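HTH-type transcriptional regulator mcbR (Escherichia coli UMEA 3718-1, PDB 4P9F) represses expression of McbA by binding its promoter region, which prevents colanic acid overproduction and mucoidy, and is important for biofilm formation. Local coordinates at residues 112-117 / 174-179; 14-19 / 128-133; 82-87 / 200-205. All blocks are in the same frame, centred on the assembly; numbering follows the deposited sequence.

Contact 1 of 3, residues 112-117 / 174-179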
loop_
_atom_site.group_PDB
_atom_site.type_symbol
_atom_site.label_atom_id
_atom_site.label_comp_id
_atom_site.label_asym_id
_atom_site.label_seq_id
_atom_site.Cartn_x
_atom_site.Cartn_y
_atom_site.Cartn_z
ATOM N N LYS A 112 6.382 19.084 -21.094
ATOM C CA LYS A 112 5.446 18.134 -21.699
ATOM C C LYS A 112 4.041 18.376 -21.161
ATOM O O LYS A 112 3.059 18.376 -21.915
ATOM C CB LYS A 112 5.859 16.693 -21.399
ATOM C CG LYS A 112 7.151 16.248 -22.064
ATOM C CD LYS A 112 7.098 16.392 -23.556
ATOM C CE LYS A 112 8.415 15.925 -24.172
ATOM N NZ LYS A 112 8.362 15.892 -25.659
ATOM N N LEU A 113 3.949 18.614 -19.850
ATOM C CA LEU A 113 2.652 18.833 -19.214
ATOM C C LEU A 113 1.967 20.078 -19.771
ATOM O O LEU A 113 0.779 20.043 -20.101
ATOM C CB LEU A 113 2.805 18.957 -17.684
ATOM C CG LEU A 113 1.511 19.067 -16.880
ATOM C CD1 LEU A 113 0.597 17.864 -17.149
ATOM C CD2 LEU A 113 1.770 19.243 -15.367
ATOM N N GLN A 114 2.716 21.172 -19.896
ATOM C CA GLN A 114 2.160 22.402 -20.451
ATOM C C GLN A 114 1.677 22.180 -21.885
ATOM O O GLN A 114 0.588 22.626 -22.266
ATOM C CB GLN A 114 3.203 23.528 -20.408
ATOM C CG GLN A 114 2.830 24.786 -21.193
ATOM C CD GLN A 114 1.605 25.499 -20.635
ATOM O OE1 GLN A 114 1.446 25.636 -19.419
ATOM N NE2 GLN A 114 0.736 25.962 -21.526
ATOM N N GLN A 115 2.485 21.473 -22.666
ATOM C CA GLN A 115 2.138 21.182 -24.056
ATOM C C GLN A 115 0.854 20.383 -24.084
ATOM O O GLN A 115 -0.015 20.630 -24.915
ATOM C CB GLN A 115 3.263 20.430 -24.761
ATOM C CG GLN A 115 4.539 21.234 -24.908
ATOM C CD GLN A 115 5.698 20.372 -25.346
ATOM O OE1 GLN A 115 5.508 19.248 -25.819
ATOM N NE2 GLN A 115 6.910 20.884 -25.183
ATOM N N ALA A 116 0.744 19.426 -23.166
ATOM C CA ALA A 116 -0.449 18.595 -23.086
ATOM C C ALA A 116 -1.697 19.433 -22.808
ATOM O O ALA A 116 -2.739 19.206 -23.416
ATOM C CB ALA A 116 -0.278 17.508 -22.005
ATOM N N GLN A 117 -1.596 20.395 -21.896
ATOM C CA GLN A 117 -2.731 21.267 -21.577
ATOM C C GLN A 117 -3.079 22.216 -22.744
ATOM O O GLN A 117 -4.256 22.503 -23.002
ATOM C CB GLN A 117 -2.446 22.058 -20.290
ATOM C CG GLN A 117 -3.632 22.877 -19.780
ATOM C CD GLN A 117 -3.735 24.237 -20.471
ATOM O OE1 GLN A 117 -2.727 24.799 -20.901
ATOM N NE2 GLN A 117 -4.951 24.748 -20.612
ATOM N N GLU A 174 -4.170 27.400 -15.190
ATOM C CA GLU A 174 -3.533 27.981 -14.019
ATOM C C GLU A 174 -3.006 26.924 -13.044
ATOM O O GLU A 174 -2.174 27.214 -12.183
ATOM C CB GLU A 174 -4.537 28.892 -13.318
ATOM C CG GLU A 174 -3.937 29.857 -12.330
ATOM C CD GLU A 174 -4.936 30.906 -11.880
ATOM O OE1 GLU A 174 -4.699 31.523 -10.828
ATOM O OE2 GLU A 174 -5.952 31.115 -12.578
ATOM N N HIS A 175 -3.457 25.689 -13.225
ATOM C CA HIS A 175 -3.088 24.570 -12.358
ATOM C C HIS A 175 -1.618 24.152 -12.523
ATOM O O HIS A 175 -1.076 23.416 -11.698
ATOM C CB HIS A 175 -4.015 23.380 -12.644
ATOM C CG HIS A 175 -5.419 23.579 -12.155
ATOM N ND1 HIS A 175 -6.255 24.548 -12.681
ATOM C CD2 HIS A 175 -6.140 22.930 -11.219
ATOM C CE1 HIS A 175 -7.420 24.494 -12.068
ATOM N NE2 HIS A 175 -7.385 23.522 -11.177
ATOM N N ILE A 176 -0.980 24.590 -13.606
ATOM C CA ILE A 176 0.410 24.210 -13.844
ATOM C C ILE A 176 1.386 25.067 -13.028
ATOM O O ILE A 176 2.542 24.693 -12.853
ATOM C CB ILE A 176 0.774 24.290 -15.339
ATOM C CG1 ILE A 176 2.067 23.513 -15.588
ATOM C CG2 ILE A 176 0.841 25.743 -15.818
ATOM C CD1 ILE A 176 2.450 23.433 -17.018
ATOM N N GLU A 177 0.914 26.184 -12.487
ATOM C CA GLU A 177 1.794 27.067 -11.740
ATOM C C GLU A 177 2.275 26.385 -10.454
ATOM O O GLU A 177 3.431 26.548 -10.058
ATOM C CB GLU A 177 1.106 28.389 -11.421
ATOM C CG GLU A 177 1.226 29.405 -12.535
ATOM C CD GLU A 177 2.664 29.606 -12.994
ATOM O OE1 GLU A 177 3.490 30.111 -12.204
ATOM O OE2 GLU A 177 2.971 29.250 -14.147
ATOM N N ASN A 178 1.397 25.626 -9.805
ATOM C CA ASN A 178 1.812 24.887 -8.620
ATOM C C ASN A 178 2.921 23.879 -8.907
ATOM O O ASN A 178 3.740 23.606 -8.029
ATOM C CB ASN A 178 0.614 24.177 -7.972
ATOM C CG ASN A 178 -0.227 25.114 -7.103
ATOM O OD1 ASN A 178 0.293 26.048 -6.487
ATOM N ND2 ASN A 178 -1.528 24.861 -7.046
ATOM N N TYR A 179 2.969 23.360 -10.132
ATOM C CA TYR A 179 4.013 22.416 -10.533
ATOM C C TYR A 179 5.352 23.147 -10.691
ATOM O O TYR A 179 6.392 22.648 -10.255
ATOM C CB TYR A 179 3.631 21.700 -11.833
ATOM C CG TYR A 179 2.525 20.676 -11.672
ATOM C CD1 TYR A 179 1.194 21.076 -11.638
ATOM C CD2 TYR A 179 2.802 19.320 -11.559
ATOM C CE1 TYR A 179 0.173 20.161 -11.486
ATOM C CE2 TYR A 179 1.775 18.387 -11.409
ATOM C CZ TYR A 179 0.464 18.825 -11.373
ATOM O OH TYR A 179 -0.577 17.930 -11.227
#

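Contact 2 of 3, residues 14-19 / 128-133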
loop_
_atom_site.group_PDB
_atom_site.type_symbol
_atom_site.label_atom_id
_atom_site.label_comp_id
_atom_site.label_asym_id
_atom_site.label_seq_id
_atom_site.Cartn_x
_atom_site.Cartn_y
_atom_site.Cartn_z
ATOM N N LEU A 14 -2.655 -2.632 -17.684
ATOM C CA LEU A 14 -3.934 -2.468 -17.002
ATOM C C LEU A 14 -3.811 -1.508 -15.802
ATOM O O LEU A 14 -4.713 -0.720 -15.546
ATOM C CB LEU A 14 -4.475 -3.811 -16.520
ATOM C CG LEU A 14 -4.996 -4.755 -17.607
ATOM C CD1 LEU A 14 -5.230 -6.142 -17.041
ATOM C CD2 LEU A 14 -6.266 -4.181 -18.243
ATOM N N LYS A 15 -2.719 -1.594 -15.047
ATOM C CA LYS A 15 -2.496 -0.632 -13.950
ATOM C C LYS A 15 -2.463 0.792 -14.495
ATOM O O LYS A 15 -3.059 1.711 -13.923
ATOM C CB LYS A 15 -1.202 -0.942 -13.213
ATOM C CG LYS A 15 -1.265 -2.172 -12.294
ATOM C CD LYS A 15 0.098 -2.383 -11.578
ATOM C CE LYS A 15 0.048 -3.545 -10.565
ATOM N NZ LYS A 15 1.369 -3.774 -9.846
ATOM N N HIS A 16 -1.778 0.958 -15.623
ATOM C CA HIS A 16 -1.658 2.264 -16.259
ATOM C C HIS A 16 -3.027 2.777 -16.707
ATOM O O HIS A 16 -3.400 3.903 -16.394
ATOM C CB HIS A 16 -0.678 2.193 -17.443
ATOM C CG HIS A 16 -0.412 3.523 -18.081
ATOM N ND1 HIS A 16 -1.106 3.971 -19.181
ATOM C CD2 HIS A 16 0.407 4.542 -17.717
ATOM C CE1 HIS A 16 -0.689 5.186 -19.506
ATOM N NE2 HIS A 16 0.226 5.554 -18.630
ATOM N N GLN A 17 -3.787 1.926 -17.396
ATOM C CA GLN A 17 -5.135 2.264 -17.853
ATOM C C GLN A 17 -6.051 2.645 -16.684
ATOM O O GLN A 17 -6.762 3.640 -16.751
ATOM C CB GLN A 17 -5.763 1.070 -18.590
ATOM C CG GLN A 17 -5.068 0.692 -19.879
ATOM C CD GLN A 17 -5.102 1.811 -20.893
ATOM O OE1 GLN A 17 -4.061 2.288 -21.343
ATOM N NE2 GLN A 17 -6.303 2.228 -21.270
ATOM N N LEU A 18 -5.998 1.862 -15.606
ATOM C CA LEU A 18 -6.791 2.151 -14.407
ATOM C C LEU A 18 -6.374 3.491 -13.818
ATOM O O LEU A 18 -7.220 4.341 -13.583
ATOM C CB LEU A 18 -6.651 1.034 -13.368
ATOM C CG LEU A 18 -7.408 -0.266 -13.667
ATOM C CD1 LEU A 18 -6.915 -1.382 -12.756
ATOM C CD2 LEU A 18 -8.939 -0.087 -13.501
ATOM N N SER A 19 -5.066 3.694 -13.666
ATOM C CA SER A 19 -4.490 4.886 -13.046
ATOM C C SER A 19 -4.825 6.208 -13.743
ATOM O O SER A 19 -5.009 7.235 -13.071
ATOM C CB SER A 19 -2.966 4.769 -12.991
ATOM O OG SER A 19 -2.590 3.698 -12.153
ATOM N N VAL A 128 1.368 12.651 -17.764
ATOM C CA VAL A 128 2.580 13.400 -17.460
ATOM C C VAL A 128 2.592 13.831 -15.975
ATOM O O VAL A 128 3.645 13.798 -15.341
ATOM C CB VAL A 128 2.748 14.629 -18.396
ATOM C CG1 VAL A 128 3.953 15.450 -17.987
ATOM C CG2 VAL A 128 2.929 14.163 -19.842
ATOM N N ASN A 129 1.438 14.209 -15.414
ATOM C CA ASN A 129 1.376 14.525 -13.976
ATOM C C ASN A 129 1.872 13.347 -13.128
ATOM O O ASN A 129 2.686 13.513 -12.211
ATOM C CB ASN A 129 -0.051 14.919 -13.572
ATOM C CG ASN A 129 -0.302 14.798 -12.072
ATOM O OD1 ASN A 129 -0.977 13.883 -11.625
ATOM N ND2 ASN A 129 0.259 15.702 -11.295
ATOM N N ARG A 130 1.404 12.159 -13.492
ATOM C CA ARG A 130 1.825 10.897 -12.891
ATOM C C ARG A 130 3.331 10.671 -13.011
ATOM O O ARG A 130 4.011 10.405 -12.018
ATOM C CB ARG A 130 1.051 9.754 -13.567
ATOM C CG ARG A 130 1.135 8.388 -12.922
ATOM C CD ARG A 130 0.477 7.357 -13.848
ATOM N NE ARG A 130 1.236 7.211 -15.098
ATOM C CZ ARG A 130 2.287 6.415 -15.260
ATOM N NH1 ARG A 130 2.754 5.702 -14.241
ATOM N NH2 ARG A 130 2.895 6.360 -16.433
ATOM N N LEU A 131 3.843 10.807 -14.233
ATOM C CA LEU A 131 5.254 10.574 -14.519
ATOM C C LEU A 131 6.135 11.573 -13.773
ATOM O O LEU A 131 7.212 11.241 -13.287
ATOM C CB LEU A 131 5.496 10.685 -16.024
ATOM C CG LEU A 131 5.057 9.499 -16.880
ATOM C CD1 LEU A 131 5.382 9.757 -18.341
ATOM C CD2 LEU A 131 5.676 8.191 -16.398
ATOM N N PHE A 132 5.666 12.811 -13.705
ATOM C CA PHE A 132 6.376 13.875 -13.014
ATOM C C PHE A 132 6.501 13.554 -11.521
ATOM O O PHE A 132 7.598 13.562 -10.957
ATOM C CB PHE A 132 5.644 15.206 -13.237
ATOM C CG PHE A 132 6.241 16.385 -12.500
ATOM C CD1 PHE A 132 7.354 17.051 -13.007
ATOM C CD2 PHE A 132 5.669 16.842 -11.321
ATOM C CE1 PHE A 132 7.904 18.142 -12.340
ATOM C CE2 PHE A 132 6.207 17.947 -10.643
ATOM C CZ PHE A 132 7.328 18.593 -11.153
ATOM N N ARG A 133 5.380 13.254 -10.877
ATOM C CA ARG A 133 5.436 13.007 -9.442
ATOM C C ARG A 133 6.205 11.718 -9.128
ATOM O O ARG A 133 6.973 11.660 -8.172
ATOM C CB ARG A 133 4.035 12.932 -8.825
ATOM C CG ARG A 133 3.422 14.303 -8.476
ATOM C CD ARG A 133 2.133 14.106 -7.667
ATOM N NE ARG A 133 0.936 14.637 -8.292
ATOM C CZ ARG A 133 -0.278 14.487 -7.780
ATOM N NH1 ARG A 133 -0.428 13.822 -6.643
ATOM N NH2 ARG A 133 -1.337 14.996 -8.398
#

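Contact 3 of 3, residues 82-87 / 200-205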
loop_
_atom_site.group_PDB
_atom_site.type_symbol
_atom_site.label_atom_id
_atom_site.label_comp_id
_atom_site.label_asym_id
_atom_site.label_seq_id
_atom_site.Cartn_x
_atom_site.Cartn_y
_atom_site.Cartn_z
ATOM N N ILE A 82 -4.884 8.591 2.775
ATOM C CA ILE A 82 -3.724 7.717 2.861
ATOM C C ILE A 82 -2.580 8.245 1.997
ATOM O O ILE A 82 -1.452 8.393 2.460
ATOM C CB ILE A 82 -4.052 6.268 2.429
ATOM C CG1 ILE A 82 -5.166 5.671 3.302
ATOM C CG2 ILE A 82 -2.791 5.391 2.526
ATOM C CD1 ILE A 82 -5.749 4.361 2.762
ATOM N N ARG A 83 -2.864 8.549 0.743
ATOM C CA ARG A 83 -1.787 8.936 -0.151
ATOM C C ARG A 83 -1.244 10.320 0.185
ATOM O O ARG A 83 -0.108 10.642 -0.145
ATOM C CB ARG A 83 -2.261 8.892 -1.587
ATOM C CG ARG A 83 -3.196 10.021 -1.952
ATOM C CD ARG A 83 -3.697 9.785 -3.358
ATOM N NE ARG A 83 -4.525 10.880 -3.859
ATOM C CZ ARG A 83 -4.084 11.866 -4.628
ATOM N NH1 ARG A 83 -2.802 11.914 -5.002
ATOM N NH2 ARG A 83 -4.935 12.792 -5.040
ATOM N N TYR A 84 -2.063 11.136 0.825
ATOM C CA TYR A 84 -1.596 12.432 1.291
ATOM C C TYR A 84 -0.333 12.258 2.126
ATOM O O TYR A 84 0.705 12.826 1.797
ATOM C CB TYR A 84 -2.681 13.132 2.101
ATOM C CG TYR A 84 -2.285 14.490 2.645
ATOM C CD1 TYR A 84 -2.412 15.645 1.875
ATOM C CD2 TYR A 84 -1.789 14.614 3.932
ATOM C CE1 TYR A 84 -2.052 16.898 2.395
ATOM C CE2 TYR A 84 -1.432 15.849 4.457
ATOM C CZ TYR A 84 -1.567 16.987 3.689
ATOM O OH TYR A 84 -1.200 18.200 4.231
ATOM N N GLU A 85 -0.400 11.422 3.163
ATOM C CA GLU A 85 0.768 11.188 4.008
ATOM C C GLU A 85 1.922 10.559 3.257
ATOM O O GLU A 85 3.068 10.956 3.449
ATOM C CB GLU A 85 0.415 10.319 5.218
ATOM C CG GLU A 85 -0.659 10.918 6.086
ATOM C CD GLU A 85 -0.231 12.232 6.732
ATOM O OE1 GLU A 85 0.985 12.434 6.951
ATOM O OE2 GLU A 85 -1.117 13.058 7.034
ATOM N N LEU A 86 1.628 9.583 2.399
ATOM C CA LEU A 86 2.697 8.852 1.724
ATOM C C LEU A 86 3.430 9.708 0.703
ATOM O O LEU A 86 4.659 9.648 0.609
ATOM C CB LEU A 86 2.136 7.608 1.037
ATOM C CG LEU A 86 1.499 6.590 1.996
ATOM C CD1 LEU A 86 1.056 5.294 1.281
ATOM C CD2 LEU A 86 2.428 6.280 3.187
ATOM N N GLU A 87 2.685 10.504 -0.062
ATOM C CA GLU A 87 3.289 11.315 -1.112
ATOM C C GLU A 87 4.103 12.488 -0.526
ATOM O O GLU A 87 5.168 12.823 -1.036
ATOM C CB GLU A 87 2.204 11.819 -2.080
ATOM C CG GLU A 87 1.560 10.663 -2.899
ATOM C CD GLU A 87 0.657 11.148 -4.037
ATOM O OE1 GLU A 87 1.049 12.067 -4.783
ATOM O OE2 GLU A 87 -0.447 10.617 -4.174
ATOM N N GLU A 200 -0.856 21.545 -2.144
ATOM C CA GLU A 200 -1.681 22.446 -2.946
ATOM C C GLU A 200 -2.088 21.776 -4.263
ATOM O O GLU A 200 -3.233 21.897 -4.712
ATOM C CB GLU A 200 -0.922 23.759 -3.227
ATOM C CG GLU A 200 -0.793 24.738 -2.037
ATOM C CD GLU A 200 -1.993 25.668 -1.862
ATOM O OE1 GLU A 200 -2.298 26.424 -2.808
ATOM O OE2 GLU A 200 -2.606 25.680 -0.774
ATOM N N ILE A 201 -1.143 21.074 -4.885
ATOM C CA ILE A 201 -1.413 20.348 -6.134
ATOM C C ILE A 201 -2.513 19.322 -5.921
ATOM O O ILE A 201 -3.465 19.228 -6.705
ATOM C CB ILE A 201 -0.134 19.653 -6.670
ATOM C CG1 ILE A 201 0.849 20.714 -7.196
ATOM C CG2 ILE A 201 -0.470 18.646 -7.787
ATOM C CD1 ILE A 201 2.196 20.170 -7.565
HETATM N N MSE A 202 -2.382 18.559 -4.850
HETATM C CA MSE A 202 -3.344 17.520 -4.556
HETATM C C MSE A 202 -4.702 18.117 -4.237
HETATM O O MSE A 202 -5.714 17.647 -4.748
HETATM C CB MSE A 202 -2.846 16.636 -3.408
HETATM C CG MSE A 202 -1.626 15.762 -3.794
HETATM SE SE MSE A 202 -1.139 14.441 -2.400
HETATM C CE MSE A 202 -0.414 15.617 -1.037
ATOM N N GLN A 203 -4.726 19.176 -3.432
ATOM C CA GLN A 203 -5.991 19.822 -3.071
ATOM C C GLN A 203 -6.760 20.312 -4.298
ATOM O O GLN A 203 -7.964 20.048 -4.432
ATOM C CB GLN A 203 -5.756 20.999 -2.119
ATOM C CG GLN A 203 -5.563 20.593 -0.686
ATOM C CD GLN A 203 -5.296 21.775 0.219
ATOM O OE1 GLN A 203 -5.587 22.923 -0.130
ATOM N NE2 GLN A 203 -4.729 21.501 1.387
ATOM N N GLN A 204 -6.068 20.994 -5.205
ATOM C CA GLN A 204 -6.742 21.525 -6.388
ATOM C C GLN A 204 -7.193 20.400 -7.342
ATOM O O GLN A 204 -8.258 20.501 -7.954
ATOM C CB GLN A 204 -5.842 22.533 -7.121
ATOM C CG GLN A 204 -4.616 21.933 -7.820
ATOM C CD GLN A 204 -3.735 22.976 -8.518
ATOM O OE1 GLN A 204 -3.866 24.179 -8.282
ATOM N NE2 GLN A 204 -2.842 22.510 -9.390
ATOM N N ASN A 205 -6.418 19.317 -7.445
ATOM C CA ASN A 205 -6.776 18.230 -8.362
ATOM C C ASN A 205 -7.961 17.415 -7.823
ATOM O O ASN A 205 -8.867 17.022 -8.570
ATOM C CB ASN A 205 -5.561 17.313 -8.643
ATOM C CG ASN A 205 -4.484 18.006 -9.489
ATOM O OD1 ASN A 205 -4.718 19.070 -10.055
ATOM N ND2 ASN A 205 -3.317 17.384 -9.603
#

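Contact 1 of 3, residues 112-117 / 174-179
Tyr179, which receives Leu113 on one face of its ring, has its OH hydrogen-bonded to ND2 of Asn205 on helix 191-210, so the phenol of this buried side chain is held at its far end while the ring serves as an apolar surface. Leu113 CD2 sits 3.9 Å from the ring centroid and only 8° off the normal, a CH-pi contact over the middle of the face. The leucine reaches it with CG anti to its backbone N (chi1 -175°), and the two side chains meet at about a right angle. The same methyl packs loosely against Ile176 CG1, at 4.3 Å. Beside it, Gln114 bends at chi2 (64°) and lays its chain across Ile176. Gln114 CB lies 3.5 Å from Ile176 CD1, and Gln114 OE1 comes within 3.4 Å of the same methyl. Ile176 CG2 approaches this oxygen from the other branch, 3.7 Å from Gln114 OE1. No hydrogen bond joins 112-117 to 174-179. Within the helical FCD domain these segments are thus held by shape and dispersion, while the polar ends of Tyr179 and of Gln117, which reaches Pro169 O, bond to other parts of the fold.

Contact 2 of 3, residues 14-19 / 128-133
Arg130 leaves helix 122-138 toward helix 6-19 and meets His16 and Ser19. From CB the chain first runs straight, chi1 (-169°) and chi2 both extended, which carries CD out to the neighbouring helix. There Arg130 CD touches Ser19 CB at 4.4 Å, a light apolar contact. The chain then turns at chi3 (66°), which brings the guanidinium to the edge of the His16 imidazole. Arg130 NE lies 3.8 Å from His16 CD2, CZ is nearer, and Arg130 NH2 comes to 3.3 Å from the same carbon. The planes of ring and guanidinium are 89° apart: His16 stands on edge over one guanidinium face, its CD2 3.2 Å above that plane and displaced toward the rim, while NH2 lies in the imidazole plane at the ring's edge. This perpendicular, edge-over-face approach is not a direct hydrogen bond. Asn127, three residues before Arg130 on helix 122-138, bridges the two: its OD1 is hydrogen-bonded to both His16 NE2 and Arg130 NH2 and thereby helps fix the turn of both flat groups. Ser19 is held within its own helix: Ser19 OG donates to Lys15 O (2.7 Å) from above the carbonyl plane, and Ser19 N bonds the same oxygen from the opposite face. The contact joins the first helix of the winged-helix DNA-binding part to the all-helical FCD domain. Helix 143-156 lies against both partners, with Trp153 on Arg130 and Val154 on Lys15, Leu18 and Ser19, while on the DNA-binding side Leu18 also packs on Val68, just after strand 65-67.

Contact 3 of 3, residues 82-87 / 200-205
Apolar contact between the segments comes from Met202, a selenomethionine here, whose CE meets Tyr84 CD1 at 3.5 Å, the two side chains crossing at about a right angle. A bend at chi3 (-71°) turns this methyl toward the tyrosine and leaves SE beside charged groups. Selenium contacts follow: SE is 4.0 Å from Arg83 NH1 and equally far from Glu87 OE1, so the soft atom packs against both ends of an ion pair. The salt bridge lies within helix 73-95, between residues one turn apart. Arg83 NH1 donates to Glu87 OE2 on its syn side (2.8 Å, 152° at the hydrogen), the bond tilted from the carboxylate plane but near that of the guanidinium. Arg133 and Tyr137 bind OE1, and Trp153 NE1 binds OE2, so several donors satisfy the buried carboxylate. With an alanine at Glu87, Arg83 and Arg133 would probably be left close together without their shared countercharge, and Tyr137 and Trp153 without this acceptor. Leu86 packs on Leu86 of the second subunit. Helices 73-95 and 191-210 run nearly antiparallel (156° between the segments, axes 11.5 Å apart) with Met202 inserted between them, consistent with the helical bundle of the FadR-type FCD domain.

From the N terminus, helix 6-19 opens contact 2, which closes only at 128-133, after the chain has passed through the helix-turn-helix, the small antiparallel sheet and two helices of the FCD domain. Within that span 82-87 and 112-117 open contacts 3 and 1, so contact 2 crosses both. Contact 1 then closes at 174-179 and contact 3 last, at 200-205, enclosing contact 1. Contacts 1 and 3 both lie in the helical bundle, their centres about 17 Å apart, and are joined where Gln204 NE2 bonds His175 O. Contact 2 ties the DNA-binding part to that bundle through helix 122-138, whose Val128 and Phe132 pack toward contact 1.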